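Computational Design of Enzyme (Synthetic construct, PDB 3TP4) is of unknown function but was probably designed to carry an activated serine of a catalytic triad on a barrel scaffold. Local coordinates at residues R18-Y23 and P167-P172; D241-D246 and E269-K274; W69-I74 and D149-L154; Y197-E202 and G425-T430. All blocks are in the same frame, centred on the assembly; numbering follows the deposited sequence.

Contact 1 of 4, residues R18-Y23 and P167-P172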
loop_
_atom_site.group_PDB
_atom_site.type_symbol
_atom_site.label_atom_id
_atom_site.label_comp_id
_atom_site.label_asym_id
_atom_site.label_seq_id
_atom_site.Cartn_x
_atom_site.Cartn_y
_atom_site.Cartn_z
ATOM N N ARG A 18 -4.877 -14.754 5.506
ATOM C CA ARG A 18 -5.277 -14.453 6.876
ATOM C C ARG A 18 -4.156 -14.790 7.846
ATOM O O ARG A 18 -3.905 -14.047 8.792
ATOM C CB ARG A 18 -6.571 -15.189 7.271
ATOM C CG ARG A 18 -7.720 -15.015 6.250
ATOM C CD ARG A 18 -9.074 -15.512 6.764
ATOM N NE ARG A 18 -9.037 -16.878 7.278
ATOM C CZ ARG A 18 -9.214 -17.972 6.544
ATOM N NH1 ARG A 18 -9.438 -17.883 5.242
ATOM N NH2 ARG A 18 -9.163 -19.165 7.118
ATOM N N SER A 19 -3.498 -15.927 7.622
ATOM C CA SER A 19 -2.350 -16.309 8.441
ATOM C C SER A 19 -1.275 -15.218 8.425
ATOM O O SER A 19 -0.740 -14.828 9.472
ATOM C CB SER A 19 -1.747 -17.626 7.929
ATOM O OG SER A 19 -0.602 -17.977 8.679
ATOM N N LEU A 20 -0.952 -14.733 7.233
ATOM C CA LEU A 20 0.103 -13.728 7.100
ATOM C C LEU A 20 -0.228 -12.484 7.912
ATOM O O LEU A 20 0.631 -11.943 8.605
ATOM C CB LEU A 20 0.324 -13.348 5.630
ATOM C CG LEU A 20 1.362 -12.243 5.390
ATOM C CD1 LEU A 20 2.726 -12.590 6.010
ATOM C CD2 LEU A 20 1.522 -11.940 3.899
ATOM N N LEU A 21 -1.473 -12.020 7.829
ATOM C CA LEU A 21 -1.846 -10.815 8.575
ATOM C C LEU A 21 -1.692 -11.035 10.081
ATOM O O LEU A 21 -1.240 -10.150 10.805
ATOM C CB LEU A 21 -3.263 -10.369 8.228
ATOM C CG LEU A 21 -3.665 -8.993 8.754
ATOM C CD1 LEU A 21 -2.706 -7.925 8.269
ATOM C CD2 LEU A 21 -5.121 -8.655 8.346
ATOM N N SER A 22 -2.055 -12.228 10.547
ATOM C CA SER A 22 -1.857 -12.598 11.946
ATOM C C SER A 22 -0.378 -12.623 12.320
ATOM O O SER A 22 0.008 -12.159 13.388
ATOM C CB SER A 22 -2.470 -13.972 12.233
ATOM O OG SER A 22 -2.139 -14.406 13.547
ATOM N N TYR A 23 0.439 -13.192 11.446
ATOM C CA TYR A 23 1.869 -13.283 11.697
ATOM C C TYR A 23 2.494 -11.890 11.807
ATOM O O TYR A 23 3.258 -11.617 12.735
ATOM C CB TYR A 23 2.556 -14.114 10.603
ATOM C CG TYR A 23 4.058 -13.984 10.595
ATOM C CD1 TYR A 23 4.856 -14.799 11.396
ATOM C CD2 TYR A 23 4.681 -13.044 9.788
ATOM C CE1 TYR A 23 6.228 -14.677 11.383
ATOM C CE2 TYR A 23 6.043 -12.918 9.764
ATOM C CZ TYR A 23 6.816 -13.736 10.560
ATOM O OH TYR A 23 8.180 -13.592 10.529
ATOM N N PRO A 167 0.265 -15.161 -0.504
ATOM C CA PRO A 167 -0.232 -13.858 -0.042
ATOM C C PRO A 167 0.705 -12.725 -0.440
ATOM O O PRO A 167 1.923 -12.908 -0.495
ATOM C CB PRO A 167 -0.291 -14.020 1.483
ATOM C CG PRO A 167 -0.399 -15.515 1.692
ATOM C CD PRO A 167 0.452 -16.111 0.607
ATOM N N ILE A 168 0.125 -11.568 -0.737
ATOM C CA ILE A 168 0.874 -10.404 -1.183
ATOM C C ILE A 168 0.381 -9.170 -0.432
ATOM O O ILE A 168 -0.826 -8.938 -0.326
ATOM C CB ILE A 168 0.691 -10.175 -2.706
ATOM C CG1 ILE A 168 1.404 -11.268 -3.501
ATOM C CG2 ILE A 168 1.247 -8.820 -3.125
ATOM C CD1 ILE A 168 1.080 -11.233 -4.979
ATOM N N VAL A 169 1.307 -8.400 0.119
ATOM C CA VAL A 169 0.954 -7.126 0.730
ATOM C C VAL A 169 0.958 -6.093 -0.382
ATOM O O VAL A 169 2.024 -5.701 -0.878
ATOM C CB VAL A 169 1.962 -6.732 1.823
ATOM C CG1 VAL A 169 1.559 -5.408 2.466
ATOM C CG2 VAL A 169 2.056 -7.840 2.861
ATOM N N PHE A 170 -0.237 -5.704 -0.812
ATOM C CA PHE A 170 -0.399 -4.822 -1.963
ATOM C C PHE A 170 -0.609 -3.398 -1.492
ATOM O O PHE A 170 -1.498 -3.141 -0.687
ATOM C CB PHE A 170 -1.614 -5.254 -2.800
ATOM C CG PHE A 170 -1.893 -4.353 -3.954
ATOM C CD1 PHE A 170 -0.921 -4.125 -4.922
ATOM C CD2 PHE A 170 -3.128 -3.731 -4.083
ATOM C CE1 PHE A 170 -1.174 -3.296 -5.996
ATOM C CE2 PHE A 170 -3.388 -2.899 -5.157
ATOM C CZ PHE A 170 -2.415 -2.680 -6.112
ATOM N N ARG A 171 0.213 -2.481 -1.992
ATOM C CA ARG A 171 0.167 -1.088 -1.582
ATOM C C ARG A 171 -0.201 -0.205 -2.764
ATOM O O ARG A 171 0.674 0.221 -3.528
ATOM C CB ARG A 171 1.521 -0.645 -1.029
ATOM C CG ARG A 171 1.532 0.807 -0.587
ATOM C CD ARG A 171 2.898 1.228 -0.059
ATOM N NE ARG A 171 2.841 2.581 0.488
ATOM C CZ ARG A 171 3.883 3.231 0.994
ATOM N NH1 ARG A 171 5.084 2.648 1.041
ATOM N NH2 ARG A 171 3.715 4.462 1.455
ATOM N N PRO A 172 -1.499 0.088 -2.915
ATOM C CA PRO A 172 -1.948 0.825 -4.107
ATOM C C PRO A 172 -1.828 2.353 -4.007
ATOM O O PRO A 172 -2.421 2.971 -3.122
ATOM C CB PRO A 172 -3.418 0.407 -4.238
ATOM C CG PRO A 172 -3.847 0.093 -2.848
ATOM C CD PRO A 172 -2.623 -0.420 -2.105
#
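Leu20 in helix 15-27 and Pro167, the residue just ahead of strand 168-174, bring their CA atoms to 7.2 Å, the closest pair of CA atoms between the two segments, which join through side chains without a hydrogen bond. The setting is the TIM barrel, a closed ring of parallel strands wrapped by helices, and it illustrates how a helix before the first barrel strand can pack against the end where the strands begin. Helix 15-27 keeps its regular bonding here, as in Ser22 N to Arg18 O at 3.1 Å. Its Leu20 turns toward the strand and makes the whole contact with one methyl, CD2. Because CG is anti to the backbone N (chi1 177°), the branch reaches outward from the helix, and CD2 settles on Pro167 CB at 3.7 Å, the two side chains crossing obliquely. The proline ring also touches Glu16 and Thr17 of the same helix and Phe362, while Leu20 continues onto Leu214 of the neighbouring strand 213-217. Next to it on the helix, Ser19 OG is hydrogen-bonded to Ala361 O. Two residues further along from Pro167, the same CD2 methyl looks across to Val169 CG2 at 4.3 Å.

Contact 2 of 4, residues D241-D246 and E269-K274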
loop_
_atom_site.group_PDB
_atom_site.type_symbol
_atom_site.label_atom_id
_atom_site.label_comp_id
_atom_site.label_asym_id
_atom_site.label_seq_id
_atom_site.Cartn_x
_atom_site.Cartn_y
_atom_site.Cartn_z
ATOM N N ASP A 241 -5.305 -2.841 5.766
ATOM C CA ASP A 241 -4.816 -3.850 6.719
ATOM C C ASP A 241 -3.521 -3.416 7.423
ATOM O O ASP A 241 -3.312 -3.716 8.603
ATOM C CB ASP A 241 -4.525 -5.179 6.011
ATOM C CG ASP A 241 -5.775 -5.853 5.457
ATOM O OD1 ASP A 241 -6.745 -6.071 6.228
ATOM O OD2 ASP A 241 -5.769 -6.172 4.243
ATOM N N VAL A 242 -2.652 -2.729 6.685
ATOM C CA VAL A 242 -1.301 -2.372 7.159
ATOM C C VAL A 242 -1.068 -0.867 7.031
ATOM O O VAL A 242 -1.198 -0.306 5.941
ATOM C CB VAL A 242 -0.193 -3.086 6.330
ATOM C CG1 VAL A 242 1.210 -2.592 6.731
ATOM C CG2 VAL A 242 -0.283 -4.612 6.475
ATOM N N LEU A 243 -0.705 -0.230 8.143
ATOM C CA LEU A 243 -0.463 1.204 8.178
ATOM C C LEU A 243 1.028 1.454 8.091
ATOM O O LEU A 243 1.803 0.877 8.869
ATOM C CB LEU A 243 -0.989 1.797 9.485
ATOM C CG LEU A 243 -2.454 1.505 9.805
ATOM C CD1 LEU A 243 -2.765 1.896 11.236
ATOM C CD2 LEU A 243 -3.344 2.253 8.854
ATOM N N GLY A 244 1.430 2.324 7.172
ATOM C CA GLY A 244 2.842 2.506 6.874
ATOM C C GLY A 244 3.445 3.864 7.203
ATOM O O GLY A 244 2.793 4.734 7.776
ATOM N N LEU A 245 4.710 4.024 6.825
ATOM C CA LEU A 245 5.480 5.233 7.081
ATOM C C LEU A 245 6.711 5.157 6.202
ATOM O O LEU A 245 7.400 4.131 6.184
ATOM C CB LEU A 245 5.945 5.288 8.540
ATOM C CG LEU A 245 6.657 6.581 8.944
ATOM C CD1 LEU A 245 5.618 7.687 9.211
ATOM C CD2 LEU A 245 7.528 6.357 10.195
ATOM N N ASP A 246 6.995 6.240 5.487
ATOM C CA ASP A 246 8.123 6.285 4.558
ATOM C C ASP A 246 9.049 7.435 4.931
ATOM O O ASP A 246 8.652 8.600 4.872
ATOM C CB ASP A 246 7.618 6.477 3.125
ATOM C CG ASP A 246 6.567 5.450 2.735
ATOM O OD1 ASP A 246 6.773 4.246 2.986
ATOM O OD2 ASP A 246 5.523 5.850 2.194
ATOM N N GLU A 269 0.627 2.956 17.585
ATOM C CA GLU A 269 -0.490 3.268 18.469
ATOM C C GLU A 269 -1.797 3.231 17.697
ATOM O O GLU A 269 -2.791 2.672 18.166
ATOM C CB GLU A 269 -0.303 4.645 19.101
ATOM C CG GLU A 269 0.696 4.673 20.248
ATOM C CD GLU A 269 1.006 6.088 20.718
ATOM O OE1 GLU A 269 0.404 7.050 20.191
ATOM O OE2 GLU A 269 1.862 6.236 21.612
ATOM N N ILE A 270 -1.796 3.822 16.505
ATOM C CA ILE A 270 -3.005 3.821 15.676
ATOM C C ILE A 270 -3.369 2.396 15.263
ATOM O O ILE A 270 -4.532 1.983 15.344
ATOM C CB ILE A 270 -2.832 4.724 14.435
ATOM C CG1 ILE A 270 -2.656 6.181 14.874
ATOM C CG2 ILE A 270 -4.032 4.584 13.501
ATOM C CD1 ILE A 270 -2.219 7.117 13.765
ATOM N N ALA A 271 -2.363 1.643 14.821
ATOM C CA ALA A 271 -2.561 0.240 14.494
ATOM C C ALA A 271 -3.169 -0.504 15.693
ATOM O O ALA A 271 -4.203 -1.167 15.568
ATOM C CB ALA A 271 -1.222 -0.408 14.057
ATOM N N ASP A 272 -2.530 -0.392 16.851
ATOM C CA ASP A 272 -3.026 -1.081 18.050
ATOM C C ASP A 272 -4.478 -0.733 18.360
ATOM O O ASP A 272 -5.276 -1.612 18.682
ATOM C CB ASP A 272 -2.143 -0.787 19.262
ATOM C CG ASP A 272 -0.794 -1.483 19.183
ATOM O OD1 ASP A 272 -0.615 -2.349 18.291
ATOM O OD2 ASP A 272 0.082 -1.165 20.013
ATOM N N GLU A 273 -4.830 0.545 18.257
ATOM C CA GLU A 273 -6.205 0.950 18.549
ATOM C C GLU A 273 -7.191 0.361 17.546
ATOM O O GLU A 273 -8.332 0.063 17.893
ATOM C CB GLU A 273 -6.318 2.469 18.583
ATOM C CG GLU A 273 -5.523 3.070 19.722
ATOM C CD GLU A 273 -5.244 4.543 19.527
ATOM O OE1 GLU A 273 -5.870 5.150 18.626
ATOM O OE2 GLU A 273 -4.394 5.086 20.272
ATOM N N LYS A 274 -6.748 0.162 16.308
ATOM C CA LYS A 274 -7.659 -0.334 15.275
ATOM C C LYS A 274 -7.617 -1.851 15.142
ATOM O O LYS A 274 -8.391 -2.428 14.388
ATOM C CB LYS A 274 -7.368 0.332 13.923
ATOM C CG LYS A 274 -7.639 1.857 13.917
ATOM C CD LYS A 274 -7.193 2.503 12.610
ATOM C CE LYS A 274 -7.531 3.998 12.574
ATOM N NZ LYS A 274 -8.998 4.233 12.668
#
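Leu243, on strand 242-249, reaches Ile270 and Ala271 near the end of helix 254-274. Strand, helix and the following strand 277-278 form a beta-alpha-beta unit of the barrel, and the contact packs the first strand of the unit against its crossover helix. The closest pair of CA atoms is that of Leu243 and Ala271, 6.7 Å apart. From Leu243 CB, which points at the helix, the chain passes to CG; neither atom touches 269-274, and both serve to carry the branch forward. CG is anti to the carbonyl carbon (chi1 -54°) and CD1 then continues the extended course, so that this one methyl arrives at the helix. There Leu243 CD1 meets Ala271 N at 3.6 Å. The same methyl lies 4.0 Å from Ala271 CB. Beside it, Ile270 CG2 comes within 3.7 Å of Leu243 CD1. Leu243 also touches Tyr230, Tyr234 and Trp217. The helix keeps its charges for different partners: Asp272 pairs with Arg28 and Arg315, and Lys274 with Asp237. With no hydrogen bond or charge across the contact, the leucine depends on fit, and the small Ala271 side chain lets its methyl lie right against the helix backbone.

Contact 3 of 4, residues W69-I74 and D149-L154; sequences WSTSII and DDIAEL
Thr71 and Ile151 supply the apolar half of this contact, methyl against methyl: Thr71 CG2 stands 4.1 Å from Ile151 CD1. Ile151 leaves its helix at an angle to the facing segment, and its extended chain (chi2 171°) brings CD1 nearer. The threonine has its OG1 between the backbone N and the carbonyl carbon (chi1 57°), which swings CG2 to the helix. Ile151 also packs on Leu204 of helix 190-207, and Thr71 on Val110 and Ala112 of the adjoining strand.

In the fold, strand 66-70 belongs to the TIM barrel, and the chain turns at its end, with Ile73 N bonded to Ser70 O at 3.1 Å and Ile74 N to Thr71 O at 2.8 Å; helix 141-157 covers this turn from outside. Ser70 OG is hydrogen-bonded to His37 NE2 and, with Glu320, may form the designed Ser-His-Glu triad.

The mixed contact is Ile74 against Asp150, a branch methyl beside a carboxylate, Ile74 CG2 lying 4.2 Å from Asp150 OD2. That oxygen has its ionic partner in Arg87 NH1, and Ile74 packs on Arg87 and on Ile91 of helix 87-104, so the methyl flanks the ion pair.

As for polar bonds, Thr71 OG1 is hydrogen-bonded to Tyr147 OH, one helical turn before Ile151 on helix 141-157.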
loop_
_atom_site.group_PDB
_atom_site.type_symbol
_atom_site.label_atom_id
_atom_site.label_comp_id
_atom_site.label_asym_id
_atom_site.label_seq_id
_atom_site.Cartn_x
_atom_site.Cartn_y
_atom_site.Cartn_z
ATOM N N TRP A 69 8.532 -5.219 -4.584
ATOM C CA TRP A 69 8.440 -5.121 -6.040
ATOM C C TRP A 69 7.507 -3.979 -6.440
ATOM O O TRP A 69 6.607 -3.620 -5.685
ATOM C CB TRP A 69 7.836 -6.386 -6.620
ATOM C CG TRP A 69 8.342 -7.647 -6.096
ATOM C CD1 TRP A 69 7.725 -8.465 -5.203
ATOM C CD2 TRP A 69 9.556 -8.298 -6.469
ATOM N NE1 TRP A 69 8.485 -9.580 -4.983
ATOM C CE2 TRP A 69 9.616 -9.504 -5.753
ATOM C CE3 TRP A 69 10.604 -7.971 -7.337
ATOM C CZ2 TRP A 69 10.689 -10.391 -5.868
ATOM C CZ3 TRP A 69 11.669 -8.852 -7.456
ATOM C CH2 TRP A 69 11.706 -10.044 -6.724
ATOM N N SER A 70 7.707 -3.421 -7.630
ATOM C CA SER A 70 6.804 -2.379 -8.137
ATOM C C SER A 70 5.936 -2.935 -9.262
ATOM O O SER A 70 6.390 -3.783 -10.018
ATOM C CB SER A 70 7.603 -1.188 -8.667
ATOM O OG SER A 70 8.330 -0.561 -7.627
ATOM N N THR A 71 4.693 -2.462 -9.377
ATOM C CA THR A 71 3.839 -2.896 -10.487
ATOM C C THR A 71 4.424 -2.440 -11.820
ATOM O O THR A 71 4.062 -2.943 -12.877
ATOM C CB THR A 71 2.414 -2.366 -10.360
ATOM O OG1 THR A 71 2.443 -0.936 -10.269
ATOM C CG2 THR A 71 1.737 -2.959 -9.126
ATOM N N SER A 72 5.335 -1.480 -11.737
ATOM C CA SER A 72 6.163 -1.038 -12.854
ATOM C C SER A 72 6.737 -2.199 -13.685
ATOM O O SER A 72 7.010 -2.056 -14.876
ATOM C CB SER A 72 7.311 -0.202 -12.295
ATOM O OG SER A 72 7.796 0.701 -13.264
ATOM N N ILE A 73 6.935 -3.344 -13.046
ATOM C CA ILE A 73 7.463 -4.522 -13.724
ATOM C C ILE A 73 6.553 -4.987 -14.855
ATOM O O ILE A 73 7.020 -5.543 -15.854
ATOM C CB ILE A 73 7.631 -5.682 -12.745
ATOM C CG1 ILE A 73 8.770 -5.391 -11.761
ATOM C CG2 ILE A 73 7.884 -6.985 -13.479
ATOM C CD1 ILE A 73 8.766 -6.312 -10.597
ATOM N N ILE A 74 5.252 -4.786 -14.686
ATOM C CA ILE A 74 4.282 -5.205 -15.693
ATOM C C ILE A 74 4.430 -4.354 -16.954
ATOM O O ILE A 74 4.211 -4.828 -18.067
ATOM C CB ILE A 74 2.845 -5.085 -15.159
ATOM C CG1 ILE A 74 2.599 -6.124 -14.065
ATOM C CG2 ILE A 74 1.827 -5.235 -16.293
ATOM C CD1 ILE A 74 1.406 -5.786 -13.174
ATOM N N ASP A 149 -6.962 -4.745 -13.771
ATOM C CA ASP A 149 -7.117 -6.087 -14.348
ATOM C C ASP A 149 -5.776 -6.830 -14.403
ATOM O O ASP A 149 -5.697 -8.022 -14.097
ATOM C CB ASP A 149 -7.703 -6.011 -15.766
ATOM C CG ASP A 149 -9.192 -5.636 -15.783
ATOM O OD1 ASP A 149 -9.894 -5.864 -14.771
ATOM O OD2 ASP A 149 -9.656 -5.120 -16.826
ATOM N N ASP A 150 -4.734 -6.126 -14.834
ATOM C CA ASP A 150 -3.399 -6.700 -14.900
ATOM C C ASP A 150 -2.926 -7.101 -13.506
ATOM O O ASP A 150 -2.309 -8.149 -13.318
ATOM C CB ASP A 150 -2.425 -5.690 -15.511
ATOM C CG ASP A 150 -2.570 -5.579 -17.018
ATOM O OD1 ASP A 150 -3.150 -6.504 -17.626
ATOM O OD2 ASP A 150 -2.097 -4.572 -17.592
ATOM N N ILE A 151 -3.220 -6.263 -12.519
ATOM C CA ILE A 151 -2.825 -6.573 -11.150
ATOM C C ILE A 151 -3.571 -7.813 -10.672
ATOM O O ILE A 151 -2.995 -8.681 -10.008
ATOM C CB ILE A 151 -3.058 -5.356 -10.215
ATOM C CG1 ILE A 151 -2.034 -4.259 -10.544
ATOM C CG2 ILE A 151 -2.967 -5.767 -8.737
ATOM C CD1 ILE A 151 -2.298 -2.935 -9.851
ATOM N N ALA A 152 -4.852 -7.911 -11.021
ATOM C CA ALA A 152 -5.633 -9.085 -10.654
ATOM C C ALA A 152 -5.033 -10.339 -11.314
ATOM O O ALA A 152 -5.006 -11.423 -10.722
ATOM C CB ALA A 152 -7.097 -8.903 -11.052
ATOM N N GLU A 153 -4.547 -10.177 -12.539
ATOM C CA GLU A 153 -3.889 -11.272 -13.257
ATOM C C GLU A 153 -2.641 -11.730 -12.509
ATOM O O GLU A 153 -2.386 -12.923 -12.359
ATOM C CB GLU A 153 -3.492 -10.805 -14.662
ATOM C CG GLU A 153 -4.633 -10.785 -15.664
ATOM C CD GLU A 153 -4.979 -12.172 -16.171
ATOM O OE1 GLU A 153 -4.319 -13.142 -15.739
ATOM O OE2 GLU A 153 -5.907 -12.292 -17.001
ATOM N N LEU A 154 -1.860 -10.763 -12.043
ATOM C CA LEU A 154 -0.641 -11.071 -11.295
ATOM C C LEU A 154 -0.994 -11.815 -10.019
ATOM O O LEU A 154 -0.380 -12.831 -9.681
ATOM C CB LEU A 154 0.114 -9.789 -10.947
ATOM C CG LEU A 154 1.279 -9.994 -9.966
ATOM C CD1 LEU A 154 2.407 -10.768 -10.632
ATOM C CD2 LEU A 154 1.777 -8.662 -9.424
#

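Contact 4 of 4, residues Y197-E202 and G425-T430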
loop_
_atom_site.group_PDB
_atom_site.type_symbol
_atom_site.label_atom_id
_atom_site.label_comp_id
_atom_site.label_asym_id
_atom_site.label_seq_id
_atom_site.Cartn_x
_atom_site.Cartn_y
_atom_site.Cartn_z
ATOM N N TYR A 197 -8.607 4.921 -3.696
ATOM C CA TYR A 197 -8.124 3.770 -2.935
ATOM C C TYR A 197 -9.281 2.786 -2.728
ATOM O O TYR A 197 -9.117 1.571 -2.906
ATOM C CB TYR A 197 -7.551 4.221 -1.584
ATOM C CG TYR A 197 -6.781 3.146 -0.834
ATOM C CD1 TYR A 197 -7.445 2.108 -0.183
ATOM C CD2 TYR A 197 -5.390 3.187 -0.755
ATOM C CE1 TYR A 197 -6.738 1.118 0.514
ATOM C CE2 TYR A 197 -4.676 2.207 -0.062
ATOM C CZ TYR A 197 -5.358 1.177 0.566
ATOM O OH TYR A 197 -4.649 0.201 1.239
ATOM N N ARG A 198 -10.442 3.313 -2.344
ATOM C CA ARG A 198 -11.610 2.470 -2.032
ATOM C C ARG A 198 -12.075 1.701 -3.267
ATOM O O ARG A 198 -12.323 0.496 -3.199
ATOM C CB ARG A 198 -12.754 3.303 -1.438
ATOM C CG ARG A 198 -12.463 3.816 -0.011
ATOM C CD ARG A 198 -13.350 4.991 0.362
ATOM N NE ARG A 198 -13.032 5.524 1.686
ATOM C CZ ARG A 198 -13.503 6.680 2.159
ATOM N NH1 ARG A 198 -14.303 7.436 1.421
ATOM N NH2 ARG A 198 -13.167 7.084 3.373
ATOM N N PHE A 199 -12.194 2.401 -4.394
ATOM C CA PHE A 199 -12.513 1.735 -5.656
ATOM C C PHE A 199 -11.495 0.664 -5.989
ATOM O O PHE A 199 -11.848 -0.419 -6.433
ATOM C CB PHE A 199 -12.564 2.722 -6.819
ATOM C CG PHE A 199 -12.747 2.060 -8.156
ATOM C CD1 PHE A 199 -13.990 1.567 -8.533
ATOM C CD2 PHE A 199 -11.680 1.922 -9.035
ATOM C CE1 PHE A 199 -14.168 0.953 -9.759
ATOM C CE2 PHE A 199 -11.848 1.314 -10.270
ATOM C CZ PHE A 199 -13.090 0.818 -10.628
ATOM N N THR A 200 -10.218 0.976 -5.805
ATOM C CA THR A 200 -9.172 0.009 -6.107
ATOM C C THR A 200 -9.406 -1.288 -5.330
ATOM O O THR A 200 -9.299 -2.401 -5.884
ATOM C CB THR A 200 -7.780 0.576 -5.769
ATOM O OG1 THR A 200 -7.469 1.654 -6.663
ATOM C CG2 THR A 200 -6.704 -0.500 -5.887
ATOM N N VAL A 201 -9.714 -1.141 -4.044
ATOM C CA VAL A 201 -9.925 -2.302 -3.187
ATOM C C VAL A 201 -11.174 -3.058 -3.623
ATOM O O VAL A 201 -11.178 -4.281 -3.721
ATOM C CB VAL A 201 -10.084 -1.907 -1.714
ATOM C CG1 VAL A 201 -10.619 -3.087 -0.926
ATOM C CG2 VAL A 201 -8.745 -1.448 -1.123
ATOM N N GLU A 202 -12.237 -2.313 -3.893
ATOM C CA GLU A 202 -13.513 -2.912 -4.262
ATOM C C GLU A 202 -13.444 -3.588 -5.638
ATOM O O GLU A 202 -13.930 -4.707 -5.817
ATOM C CB GLU A 202 -14.618 -1.846 -4.194
ATOM C CG GLU A 202 -14.953 -1.479 -2.745
ATOM C CD GLU A 202 -15.571 -0.104 -2.575
ATOM O OE1 GLU A 202 -15.674 0.649 -3.574
ATOM O OE2 GLU A 202 -15.959 0.217 -1.427
ATOM N N GLY A 425 -26.374 -3.037 -11.008
ATOM C CA GLY A 425 -26.189 -4.438 -11.343
ATOM C C GLY A 425 -24.769 -4.944 -11.151
ATOM O O GLY A 425 -24.492 -6.134 -11.364
ATOM N N ALA A 426 -23.858 -4.061 -10.755
ATOM C CA ALA A 426 -22.459 -4.467 -10.653
ATOM C C ALA A 426 -21.714 -3.974 -9.415
ATOM O O ALA A 426 -20.940 -4.725 -8.815
ATOM C CB ALA A 426 -21.695 -4.066 -11.927
ATOM N N LEU A 427 -21.917 -2.714 -9.042
ATOM C CA LEU A 427 -21.075 -2.098 -8.019
ATOM C C LEU A 427 -21.743 -0.929 -7.274
ATOM O O LEU A 427 -21.640 -0.822 -6.045
ATOM C CB LEU A 427 -19.768 -1.623 -8.672
ATOM C CG LEU A 427 -18.616 -1.268 -7.734
ATOM C CD1 LEU A 427 -18.263 -2.435 -6.821
ATOM C CD2 LEU A 427 -17.391 -0.835 -8.537
ATOM N N TRP A 428 -22.432 -0.061 -8.009
ATOM C CA TRP A 428 -22.957 1.183 -7.433
ATOM C C TRP A 428 -24.469 1.366 -7.561
ATOM O O TRP A 428 -25.094 0.894 -8.514
ATOM C CB TRP A 428 -22.311 2.402 -8.094
ATOM C CG TRP A 428 -20.812 2.521 -7.968
ATOM C CD1 TRP A 428 -20.089 2.668 -6.817
ATOM C CD2 TRP A 428 -19.866 2.565 -9.046
ATOM N NE1 TRP A 428 -18.742 2.777 -7.116
ATOM C CE2 TRP A 428 -18.585 2.711 -8.476
ATOM C CE3 TRP A 428 -19.982 2.463 -10.438
ATOM C CZ2 TRP A 428 -17.425 2.770 -9.251
ATOM C CZ3 TRP A 428 -18.826 2.526 -11.207
ATOM C CH2 TRP A 428 -17.568 2.674 -10.610
ATOM N N TRP A 429 -25.023 2.098 -6.597
ATOM C CA TRP A 429 -26.349 2.680 -6.677
ATOM C C TRP A 429 -26.137 4.062 -7.260
ATOM O O TRP A 429 -25.243 4.780 -6.814
ATOM C CB TRP A 429 -26.953 2.796 -5.271
ATOM C CG TRP A 429 -27.322 1.463 -4.682
ATOM C CD1 TRP A 429 -26.472 0.534 -4.158
ATOM C CD2 TRP A 429 -28.643 0.921 -4.553
ATOM N NE1 TRP A 429 -27.185 -0.564 -3.720
ATOM C CE2 TRP A 429 -28.517 -0.347 -3.948
ATOM C CE3 TRP A 429 -29.919 1.381 -4.902
ATOM C CZ2 TRP A 429 -29.614 -1.157 -3.683
ATOM C CZ3 TRP A 429 -31.007 0.573 -4.641
ATOM C CH2 TRP A 429 -30.848 -0.684 -4.038
ATOM N N THR A 430 -26.915 4.430 -8.278
ATOM C CA THR A 430 -26.654 5.673 -9.004
ATOM C C THR A 430 -27.915 6.462 -9.309
ATOM O O THR A 430 -29.012 5.922 -9.283
ATOM C CB THR A 430 -25.887 5.430 -10.346
ATOM O OG1 THR A 430 -26.772 4.867 -11.329
ATOM C CG2 THR A 430 -24.735 4.504 -10.125
HETATM O O HOH W 1 -16.300 2.615 -5.674
#
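Phe199 of helix 190-207 meets Leu427 and Trp428, and the contact joins the TIM barrel to the Ig-like domain, one of the places where the two folds meet. Along the helix, Arg198 comes just before and gives its NE to Pro235 O. Phe199 does the direct touching: with CG anti to the backbone N (chi1 174°), its ring reaches the loop ahead of strand 429-433. Phe199 CD1 lies 3.7 Å from Trp428 CZ2. The phenylalanine ring and the six-membered ring of the tryptophan meet at their rims without stacking, centroids 5.9 Å apart and planes at 23°. Leu427 CD2 comes at the edge of the phenylalanine, 3.9 Å from Phe199 CE1, and also sits above one face of the Trp428 ring, offset toward its rim. With an alanine here in place of Phe199, the leucine methyl and the tryptophan rim would probably lose their shared partner, and a gap is likely to open toward Leu144, Val145 and Leu148 of helix 141-157. The next residue, Thr200, has its OG1 hydrogen-bonded to Trp173 NE1. Glu202 closes the series, linked to the loop through water and with both carboxylate oxygens in use. Its OE2 bonds to His376 NE2, whereas Glu202 OE1 accepts from a water at 2.9 Å, and that water, in the plane of the Trp428 ring at its edge, receives Trp428 NE1 at 2.8 Å.

Contacts 1, 2 and 3 all reach the barrel sheet and lie among its strands and helices, whereas contact 4 sits about 19 Å from the chain centre to its own centre and joins two domains; all four are largely buried. Contacts 1 and 2 rest on a leucine methyl alone. Contact 3 adds a methyl beside an ion pair, and contact 4 adds aromatic rims and a bridging water, its Trp428 partly exposed. Contact 1 is the common neighbour: its Leu21 packs on Asp241 of contact 2, its Phe170 on Ile151 of contact 3, and its Pro172 meets Tyr197 of contact 4. Contacts 2 and 3 lie on opposite sides of the chain centre, about 25 Å between their centres.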